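Local coordinates for protein malonate decarboxylase subunit alpha (Acinetobacter baumannii ATCC 17978, PDB 6MPR) that probably serves as the acyl-carrier-protein transferase subunit of malonate decarboxylase, exchanging acetyl for malonyl groups on the carrier protein, at residues A80-D85 / K108-K113; I196-E201 / V223-P228; L363-T368 / L429-V434. All coordinates share one frame; numbering follows the deposited sequence. Where two conformers were deposited one is given.

Contact 1. Residues A80-D85 / K108-K113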
loop_
_atom_site.group_PDB
_atom_site.type_symbol
_atom_site.label_atom_id
_atom_site.label_comp_id
_atom_site.label_asym_id
_atom_site.label_seq_id
_atom_site.Cartn_x
_atom_site.Cartn_y
_atom_site.Cartn_z
ATOM N N ALA A 80 2.783 -30.128 9.702
ATOM C CA ALA A 80 2.634 -30.530 11.098
ATOM C C ALA A 80 2.926 -32.006 11.335
ATOM O O ALA A 80 3.005 -32.411 12.498
ATOM C CB ALA A 80 1.222 -30.195 11.587
ATOM N N GLN A 81 3.080 -32.817 10.277
ATOM C CA GLN A 81 3.443 -34.225 10.395
ATOM C C GLN A 81 4.923 -34.492 10.123
ATOM O O GLN A 81 5.351 -35.652 10.182
ATOM C CB GLN A 81 2.593 -35.074 9.447
ATOM C CG GLN A 81 1.107 -35.013 9.740
ATOM C CD GLN A 81 0.784 -35.472 11.153
ATOM O OE1 GLN A 81 1.267 -36.512 11.606
ATOM N NE2 GLN A 81 -0.029 -34.690 11.861
ATOM N N THR A 82 5.714 -33.458 9.844
ATOM C CA THR A 82 7.141 -33.667 9.627
ATOM C C THR A 82 7.849 -33.968 10.945
ATOM O O THR A 82 7.322 -33.746 12.042
ATOM C CB THR A 82 7.776 -32.446 8.946
ATOM O OG1 THR A 82 7.571 -31.275 9.753
ATOM C CG2 THR A 82 7.177 -32.220 7.562
ATOM N N ASN A 83 9.060 -34.488 10.810
ATOM C CA ASN A 83 9.888 -34.894 11.941
ATOM C C ASN A 83 10.511 -33.661 12.584
ATOM O O ASN A 83 11.277 -32.951 11.922
ATOM C CB ASN A 83 10.968 -35.839 11.444
ATOM C CG ASN A 83 11.794 -36.456 12.573
ATOM O OD1 ASN A 83 11.832 -35.950 13.693
ATOM N ND2 ASN A 83 12.480 -37.545 12.259
ATOM N N PRO A 84 10.210 -33.355 13.846
ATOM C CA PRO A 84 10.797 -32.146 14.452
ATOM C C PRO A 84 12.305 -32.246 14.676
ATOM O O PRO A 84 12.942 -31.210 14.898
ATOM C CB PRO A 84 10.031 -32.001 15.778
ATOM C CG PRO A 84 8.792 -32.845 15.602
ATOM C CD PRO A 84 9.220 -33.986 14.730
ATOM N N ASP A 85 12.903 -33.443 14.619
ATOM C CA ASP A 85 14.363 -33.526 14.629
ATOM C C ASP A 85 14.971 -33.025 13.326
ATOM O O ASP A 85 16.171 -32.723 13.283
ATOM C CB ASP A 85 14.819 -34.961 14.877
ATOM C CG ASP A 85 14.445 -35.455 16.248
ATOM O OD1 ASP A 85 14.450 -34.638 17.189
ATOM O OD2 ASP A 85 14.143 -36.656 16.378
ATOM N N LYS A 108 4.282 -28.761 18.753
ATOM C CA LYS A 108 5.096 -29.915 18.388
ATOM C C LYS A 108 6.586 -29.597 18.266
ATOM O O LYS A 108 7.375 -30.512 18.004
ATOM C CB LYS A 108 4.591 -30.516 17.067
ATOM C CG LYS A 108 3.232 -31.190 17.157
ATOM C CD LYS A 108 2.772 -31.731 15.814
ATOM C CE LYS A 108 1.639 -32.732 16.003
ATOM N NZ LYS A 108 1.131 -33.249 14.710
ATOM N N GLY A 109 6.996 -28.342 18.427
ATOM C CA GLY A 109 8.402 -28.018 18.318
ATOM C C GLY A 109 8.905 -27.870 16.905
ATOM O O GLY A 109 10.123 -27.858 16.692
ATOM N N ILE A 110 8.003 -27.768 15.932
ATOM C CA ILE A 110 8.406 -27.554 14.547
ATOM C C ILE A 110 8.661 -26.074 14.290
ATOM O O ILE A 110 9.681 -25.697 13.700
ATOM C CB ILE A 110 7.336 -28.125 13.600
ATOM C CG1 ILE A 110 7.286 -29.657 13.750
ATOM C CG2 ILE A 110 7.605 -27.672 12.168
ATOM C CD1 ILE A 110 6.051 -30.315 13.160
ATOM N N ALA A 111 7.754 -25.224 14.758
ATOM C CA ALA A 111 7.860 -23.777 14.640
ATOM C C ALA A 111 8.152 -23.164 16.006
ATOM O O ALA A 111 7.768 -23.716 17.044
ATOM C CB ALA A 111 6.571 -23.180 14.065
ATOM N N ARG A 112 8.848 -22.022 16.008
ATOM C CA ARG A 112 9.117 -21.300 17.254
ATOM C C ARG A 112 8.656 -19.848 17.179
ATOM O O ARG A 112 8.026 -19.343 18.114
ATOM C CB ARG A 112 10.602 -21.340 17.606
ATOM C CG ARG A 112 10.879 -21.128 19.097
ATOM C CD ARG A 112 10.214 -22.254 19.862
ATOM N NE ARG A 112 10.650 -22.402 21.244
ATOM C CZ ARG A 112 10.556 -23.541 21.925
ATOM N NH1 ARG A 112 10.065 -24.629 21.338
ATOM N NH2 ARG A 112 10.964 -23.601 23.187
ATOM N N LYS A 113 8.960 -19.165 16.076
ATOM C CA LYS A 113 8.638 -17.753 15.919
ATOM C C LYS A 113 7.420 -17.573 15.026
ATOM O O LYS A 113 7.178 -18.353 14.102
ATOM C CB LYS A 113 9.820 -16.978 15.323
ATOM C CG LYS A 113 11.072 -16.980 16.152
ATOM C CD LYS A 113 12.107 -16.094 15.473
ATOM C CE LYS A 113 13.474 -16.214 16.103
ATOM N NZ LYS A 113 14.430 -15.336 15.368
#
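P84 and I110 mark the closest backbone approach between A80-D85 and K108-K113, their CA atoms lying 5.2 Å apart, and no backbone hydrogen bond joins the two segments. On the second segment, G109 has left the helical conformation of helix 100-107 with a positive phi of 81°, and two bonds back into the last helical turn make this a Schellman motif; the chain then enters strand 111-116. On the first, N83 OD1 accepts from D85 N at 2.9 Å in an Asx turn, which curls the loop around P84. The polar link is K108 NZ to A80 O, 3.0 Å long. The amine sits above the carbonyl plane, 41° out of it, and gets there because the lysine chain runs extended from CG onward. Both segments follow helices of consecutive beta-alpha-beta crossovers in a parallel sheet: A80-D85 leads from helix 73-79 towards strand 90-94, and K108-K113 leads from helix 100-107 into the adjacent strand. Between the lysine bond and the Asx turn, I110 supplies the apolar part. Its CD1 reaches the loop backbone, 3.8 Å from T82 O, while its CG1 lies 4.0 Å from P84 CG, the two side chains crossing at a slant. The same proline CG also packs 3.6 Å from K108 O, in the turn that ends the helix. T82 stands beside the isoleucine, with its OG1 bonded to L79 O in the helix before it, and L105 of helix 100-107 touches both A80 and I110.

Contact 2. Residues I196-E201 / V223-P228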
loop_
_atom_site.group_PDB
_atom_site.type_symbol
_atom_site.label_atom_id
_atom_site.label_comp_id
_atom_site.label_asym_id
_atom_site.label_seq_id
_atom_site.Cartn_x
_atom_site.Cartn_y
_atom_site.Cartn_z
ATOM N N ILE A 196 6.119 -23.682 -3.076
ATOM C CA ILE A 196 5.368 -24.917 -3.272
ATOM C C ILE A 196 3.892 -24.570 -3.249
ATOM O O ILE A 196 3.417 -23.958 -2.290
ATOM C CB ILE A 196 5.685 -25.958 -2.185
ATOM C CG1 ILE A 196 7.186 -26.258 -2.155
ATOM C CG2 ILE A 196 4.863 -27.230 -2.417
ATOM C CD1 ILE A 196 7.643 -26.815 -0.852
ATOM N N VAL A 197 3.160 -24.981 -4.282
ATOM C CA VAL A 197 1.735 -24.669 -4.407
ATOM C C VAL A 197 0.946 -25.977 -4.437
ATOM O O VAL A 197 1.120 -26.800 -5.345
ATOM C CB VAL A 197 1.439 -23.823 -5.659
ATOM C CG1 VAL A 197 -0.018 -23.353 -5.662
ATOM C CG2 VAL A 197 2.386 -22.618 -5.726
ATOM N N GLN A 198 0.055 -26.161 -3.468
ATOM C CA GLN A 198 -0.919 -27.238 -3.588
ATOM C C GLN A 198 -2.055 -26.803 -4.515
ATOM O O GLN A 198 -2.494 -25.647 -4.483
ATOM C CB GLN A 198 -1.461 -27.639 -2.212
ATOM C CG GLN A 198 -2.288 -26.543 -1.510
ATOM C CD GLN A 198 -3.163 -27.115 -0.428
ATOM O OE1 GLN A 198 -2.715 -27.323 0.700
ATOM N NE2 GLN A 198 -4.426 -27.385 -0.764
ATOM N N VAL A 199 -2.517 -27.724 -5.367
ATOM C CA VAL A 199 -3.629 -27.426 -6.266
ATOM C C VAL A 199 -4.707 -28.490 -6.148
ATOM O O VAL A 199 -4.434 -29.655 -5.834
ATOM C CB VAL A 199 -3.193 -27.278 -7.747
ATOM C CG1 VAL A 199 -2.292 -26.054 -7.911
ATOM C CG2 VAL A 199 -2.505 -28.548 -8.260
ATOM N N ASN A 200 -5.947 -28.080 -6.428
ATOM C CA ASN A 200 -7.061 -29.025 -6.415
ATOM C C ASN A 200 -6.971 -30.011 -7.569
ATOM O O ASN A 200 -7.354 -31.177 -7.413
ATOM C CB ASN A 200 -8.400 -28.293 -6.482
ATOM C CG ASN A 200 -8.665 -27.458 -5.251
ATOM O OD1 ASN A 200 -7.919 -27.523 -4.270
ATOM N ND2 ASN A 200 -9.724 -26.668 -5.292
ATOM N N GLU A 201 -6.465 -29.563 -8.721
ATOM C CA GLU A 201 -6.410 -30.347 -9.951
ATOM C C GLU A 201 -5.106 -30.085 -10.692
ATOM O O GLU A 201 -4.621 -28.952 -10.738
ATOM C CB GLU A 201 -7.547 -29.964 -10.895
ATOM C CG GLU A 201 -8.882 -30.549 -10.614
ATOM C CD GLU A 201 -9.857 -30.107 -11.678
ATOM O OE1 GLU A 201 -10.342 -28.961 -11.591
ATOM O OE2 GLU A 201 -10.087 -30.881 -12.631
ATOM N N VAL A 223 1.778 -29.707 -5.984
ATOM C CA VAL A 223 1.312 -30.991 -5.468
ATOM C C VAL A 223 -0.209 -30.972 -5.500
ATOM O O VAL A 223 -0.825 -29.969 -5.140
ATOM C CB VAL A 223 1.840 -31.264 -4.041
ATOM C CG1 VAL A 223 1.303 -30.226 -3.030
ATOM C CG2 VAL A 223 1.474 -32.671 -3.592
ATOM N N VAL A 224 -0.813 -32.063 -5.971
ATOM C CA VAL A 224 -2.265 -32.203 -5.928
ATOM C C VAL A 224 -2.671 -32.497 -4.489
ATOM O O VAL A 224 -2.190 -33.461 -3.880
ATOM C CB VAL A 224 -2.739 -33.309 -6.883
ATOM C CG1 VAL A 224 -4.260 -33.488 -6.792
ATOM C CG2 VAL A 224 -2.336 -32.985 -8.303
ATOM N N ALA A 225 -3.547 -31.662 -3.932
ATOM C CA ALA A 225 -3.943 -31.837 -2.540
ATOM C C ALA A 225 -4.772 -33.108 -2.379
ATOM O O ALA A 225 -5.411 -33.579 -3.325
ATOM C CB ALA A 225 -4.745 -30.630 -2.058
ATOM N N ASP A 226 -4.766 -33.663 -1.160
ATOM C CA ASP A 226 -5.579 -34.847 -0.905
ATOM C C ASP A 226 -7.057 -34.528 -1.027
ATOM O O ASP A 226 -7.864 -35.431 -1.267
ATOM C CB ASP A 226 -5.274 -35.449 0.478
ATOM C CG ASP A 226 -5.359 -34.423 1.627
ATOM O OD1 ASP A 226 -5.552 -33.216 1.376
ATOM O OD2 ASP A 226 -5.204 -34.846 2.799
ATOM N N GLN A 227 -7.418 -33.260 -0.875
ATOM C CA GLN A 227 -8.790 -32.800 -1.004
ATOM C C GLN A 227 -8.749 -31.308 -1.285
ATOM O O GLN A 227 -7.730 -30.660 -1.021
ATOM C CB GLN A 227 -9.592 -33.104 0.271
ATOM C CG GLN A 227 -9.021 -32.429 1.510
ATOM C CD GLN A 227 -9.778 -32.812 2.753
ATOM O OE1 GLN A 227 -10.176 -31.957 3.542
ATOM N NE2 GLN A 227 -9.981 -34.103 2.937
ATOM N N PRO A 228 -9.809 -30.744 -1.864
ATOM C CA PRO A 228 -9.755 -29.332 -2.278
ATOM C C PRO A 228 -9.408 -28.422 -1.112
ATOM O O PRO A 228 -9.767 -28.703 0.035
ATOM C CB PRO A 228 -11.172 -29.060 -2.792
ATOM C CG PRO A 228 -11.673 -30.407 -3.225
ATOM C CD PRO A 228 -11.079 -31.385 -2.248
HETATM O O HOH W 1 -6.229 -29.093 0.855
HETATM O O HOH W 2 -7.506 -32.125 -4.598
#
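Q198 and V199 of strand 194-199 pair in parallel with V223 and V224 of strand 221-224, near one margin of a parallel sheet with helical crossovers, consistent with a Rossmann-type fold; strand 221-224 separates strand 194-199 from the outermost strand 42-43. The register is set by bridges of Q198 with V223 and of V199 with V224. Three backbone bonds alternate along it: V223 N gives to V197 O, V199 N to V223 O at 2.8 Å, and A225 N to V199 O at 2.9 Å, the last nearly straight with an N-H...O angle of 167°. Weaker CA-H...O contacts from Q198 and V224 fill in between. On one face, the side chains of Q198 and V223 lie next to each other and both meet F74 of helix 73-79; on the other face, V199 and V224 form a looser apolar pair. The glutamine is held at both ends of its amide. OE1 accepts from L75 N in helix 73-79, while NE2 passes 3.5 Å from A225 CB and gives to a water that in turn donates to Q227 O. This reach follows from an extended chain beyond CG, although CG itself takes the crowded position between N and C (chi1 66°). Farther along, a second water couples the segments, donating to N200 O and to A225 O. D226 OD2 forms a salt bridge with R77. The closing residues are N200 and P228, whose side chains cross at about a right angle: N200 OD1, already accepting from F229 N, lies 3.3 Å from P228 CA, and N200 ND2 lies 3.8 Å from P228 CB.

Contact 3. Residues L363-T368 / L429-V434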
loop_
_atom_site.group_PDB
_atom_site.type_symbol
_atom_site.label_atom_id
_atom_site.label_comp_id
_atom_site.label_asym_id
_atom_site.label_seq_id
_atom_site.Cartn_x
_atom_site.Cartn_y
_atom_site.Cartn_z
ATOM N N LEU A 363 -14.023 6.220 2.939
ATOM C CA LEU A 363 -14.537 5.863 4.251
ATOM C C LEU A 363 -14.265 4.395 4.565
ATOM O O LEU A 363 -14.333 3.531 3.680
ATOM C CB LEU A 363 -16.046 6.155 4.337
ATOM C CG LEU A 363 -16.801 5.775 5.631
ATOM C CD1 LEU A 363 -17.846 6.838 5.941
ATOM C CD2 LEU A 363 -17.454 4.406 5.502
ATOM N N PHE A 364 -13.944 4.138 5.832
ATOM C CA PHE A 364 -14.036 2.824 6.439
ATOM C C PHE A 364 -15.039 2.882 7.584
ATOM O O PHE A 364 -15.121 3.883 8.305
ATOM C CB PHE A 364 -12.662 2.347 6.977
ATOM C CG PHE A 364 -12.753 1.147 7.877
ATOM C CD1 PHE A 364 -13.056 -0.099 7.360
ATOM C CD2 PHE A 364 -12.530 1.267 9.239
ATOM C CE1 PHE A 364 -13.135 -1.204 8.172
ATOM C CE2 PHE A 364 -12.629 0.171 10.065
ATOM C CZ PHE A 364 -12.918 -1.073 9.533
ATOM N N ILE A 365 -15.816 1.815 7.744
ATOM C CA ILE A 365 -16.735 1.682 8.871
ATOM C C ILE A 365 -16.690 0.236 9.348
ATOM O O ILE A 365 -16.769 -0.692 8.542
ATOM C CB ILE A 365 -18.172 2.123 8.487
ATOM C CG1 ILE A 365 -19.150 1.966 9.660
ATOM C CG2 ILE A 365 -18.660 1.357 7.255
ATOM C CD1 ILE A 365 -20.397 2.847 9.496
ATOM N N GLY A 366 -16.529 0.040 10.648
ATOM C CA GLY A 366 -16.520 -1.295 11.201
ATOM C C GLY A 366 -16.739 -1.230 12.695
ATOM O O GLY A 366 -17.026 -0.170 13.253
ATOM N N ALA A 367 -16.590 -2.376 13.343
ATOM C CA ALA A 367 -16.870 -2.452 14.765
ATOM C C ALA A 367 -15.647 -2.954 15.516
ATOM O O ALA A 367 -14.602 -3.254 14.942
ATOM C CB ALA A 367 -18.073 -3.345 15.050
ATOM N N THR A 368 -15.807 -3.065 16.828
ATOM C CA THR A 368 -14.719 -3.431 17.720
ATOM C C THR A 368 -15.332 -3.962 19.005
ATOM O O THR A 368 -16.531 -3.798 19.246
ATOM C CB THR A 368 -13.833 -2.231 17.996
ATOM O OG1 THR A 368 -12.776 -2.614 18.867
ATOM C CG2 THR A 368 -14.635 -1.156 18.668
ATOM N N LEU A 429 -12.437 9.316 6.294
ATOM C CA LEU A 429 -13.433 9.018 7.318
ATOM C C LEU A 429 -13.220 7.611 7.850
ATOM O O LEU A 429 -13.097 6.655 7.084
ATOM C CB LEU A 429 -14.857 9.158 6.773
ATOM C CG LEU A 429 -15.347 10.585 6.480
ATOM C CD1 LEU A 429 -14.587 11.221 5.299
ATOM C CD2 LEU A 429 -16.857 10.581 6.231
ATOM N N VAL A 430 -13.147 7.498 9.171
ATOM C CA VAL A 430 -12.945 6.234 9.862
ATOM C C VAL A 430 -14.025 6.174 10.931
ATOM O O VAL A 430 -14.012 6.976 11.874
ATOM C CB VAL A 430 -11.541 6.141 10.468
ATOM C CG1 VAL A 430 -11.413 4.955 11.393
ATOM C CG2 VAL A 430 -10.512 6.053 9.349
ATOM N N VAL A 431 -14.989 5.265 10.757
ATOM C CA VAL A 431 -16.177 5.188 11.599
ATOM C C VAL A 431 -16.094 3.936 12.460
ATOM O O VAL A 431 -15.948 2.823 11.937
ATOM C CB VAL A 431 -17.464 5.165 10.757
ATOM C CG1 VAL A 431 -18.704 5.215 11.676
ATOM C CG2 VAL A 431 -17.453 6.295 9.733
ATOM N N GLN A 432 -16.227 4.110 13.768
ATOM C CA GLN A 432 -16.462 2.990 14.678
ATOM C C GLN A 432 -17.959 2.899 14.951
ATOM O O GLN A 432 -18.530 3.773 15.618
ATOM C CB GLN A 432 -15.690 3.153 15.985
ATOM C CG GLN A 432 -14.264 2.682 15.910
ATOM C CD GLN A 432 -14.144 1.162 15.908
ATOM O OE1 GLN A 432 -13.051 0.621 15.797
ATOM N NE2 GLN A 432 -15.270 0.471 16.022
ATOM N N MET A 433 -18.589 1.837 14.445
ATOM C CA MET A 433 -20.035 1.631 14.530
ATOM C C MET A 433 -20.251 0.434 15.446
ATOM O O MET A 433 -20.043 -0.714 15.040
ATOM C CB MET A 433 -20.634 1.398 13.142
ATOM C CG MET A 433 -22.093 1.020 13.138
ATOM S SD MET A 433 -22.609 0.761 11.417
ATOM C CE MET A 433 -24.361 0.838 11.598
ATOM N N VAL A 434 -20.671 0.703 16.681
ATOM C CA VAL A 434 -20.603 -0.275 17.756
ATOM C C VAL A 434 -21.794 -0.058 18.694
ATOM O O VAL A 434 -22.147 1.087 18.995
ATOM C CB VAL A 434 -19.211 -0.108 18.424
ATOM C CG1 VAL A 434 -19.281 0.612 19.742
ATOM C CG2 VAL A 434 -18.429 -1.441 18.451
#
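L363 to G366 and L429 to Q432 are matched residue for residue as parallel strands, their axes 4.7 Å apart at the closest and inclined by 12°. Four backbone hydrogen bonds form the ladder: F364 N to L429 O, V431 N to F364 O, G366 N to V431 O at 3.1 Å, and M433 N to G366 O at 2.8 Å. The last is almost linear, with an angle of 176° at the hydrogen. F364, V431 and G366 each use both N and O across the ladder, which fixes the register firmly.

Apolar contacts dominate one face, where L363, I365, L429 and V431 line up. As bridge partners on this face, I365 and V431 lie side by side; CG1 of each is anti to the backbone N (chi1 179° in I365), which brings I365 CD1 within 3.6 Å of V431 CG1. Equally close to that methyl is M433 SD, at 3.6 Å. The L363 side chain slants across those of V431 and L429, its CD1 touching V431 CG2 and L429 CB. Y258 of helix 244-261 and I277 of helix 272-287 cover parts of this cluster.

The other face carries F364 and V430, with Q432 farther along. V430 CG1 approaches the F364 ring at its edge, whereas G366 N lies 3.9 Å above one ring face, displaced toward the rim; glycine lacks the CB that would here run into F364 CZ. Beyond it, the bent side chain of Q432 turns back toward the partner segment and brings NE2 within 3.2 Å of T368 CG2, the two side chains meeting at about a right angle.

Neighbouring parallel strands with their apolar face under helices are characteristic of the interior of an alpha/beta sheet, here the mixed sheet of the protein's second half.

From the N terminus, the three contacts follow in series, without nesting or crossing. Contact 1 closes a loop of 22 residues between its segments, holding strand 90-94 and helix 100-107; contact 2 closes one of 21 residues with no helix; contact 3 spans 60 residues with several short helices. Contacts 1 and 2 both reach the same parallel sheet, toward different ends of it, their centres 22 Å apart. Helix 73-79 relates them, since it runs into the first segment of contact 1 and packs on contact 2. Contact 3 ties adjacent strands of the separate mixed sheet, about 40 Å from contact 1 between centres and on the opposite side of the chain's centre.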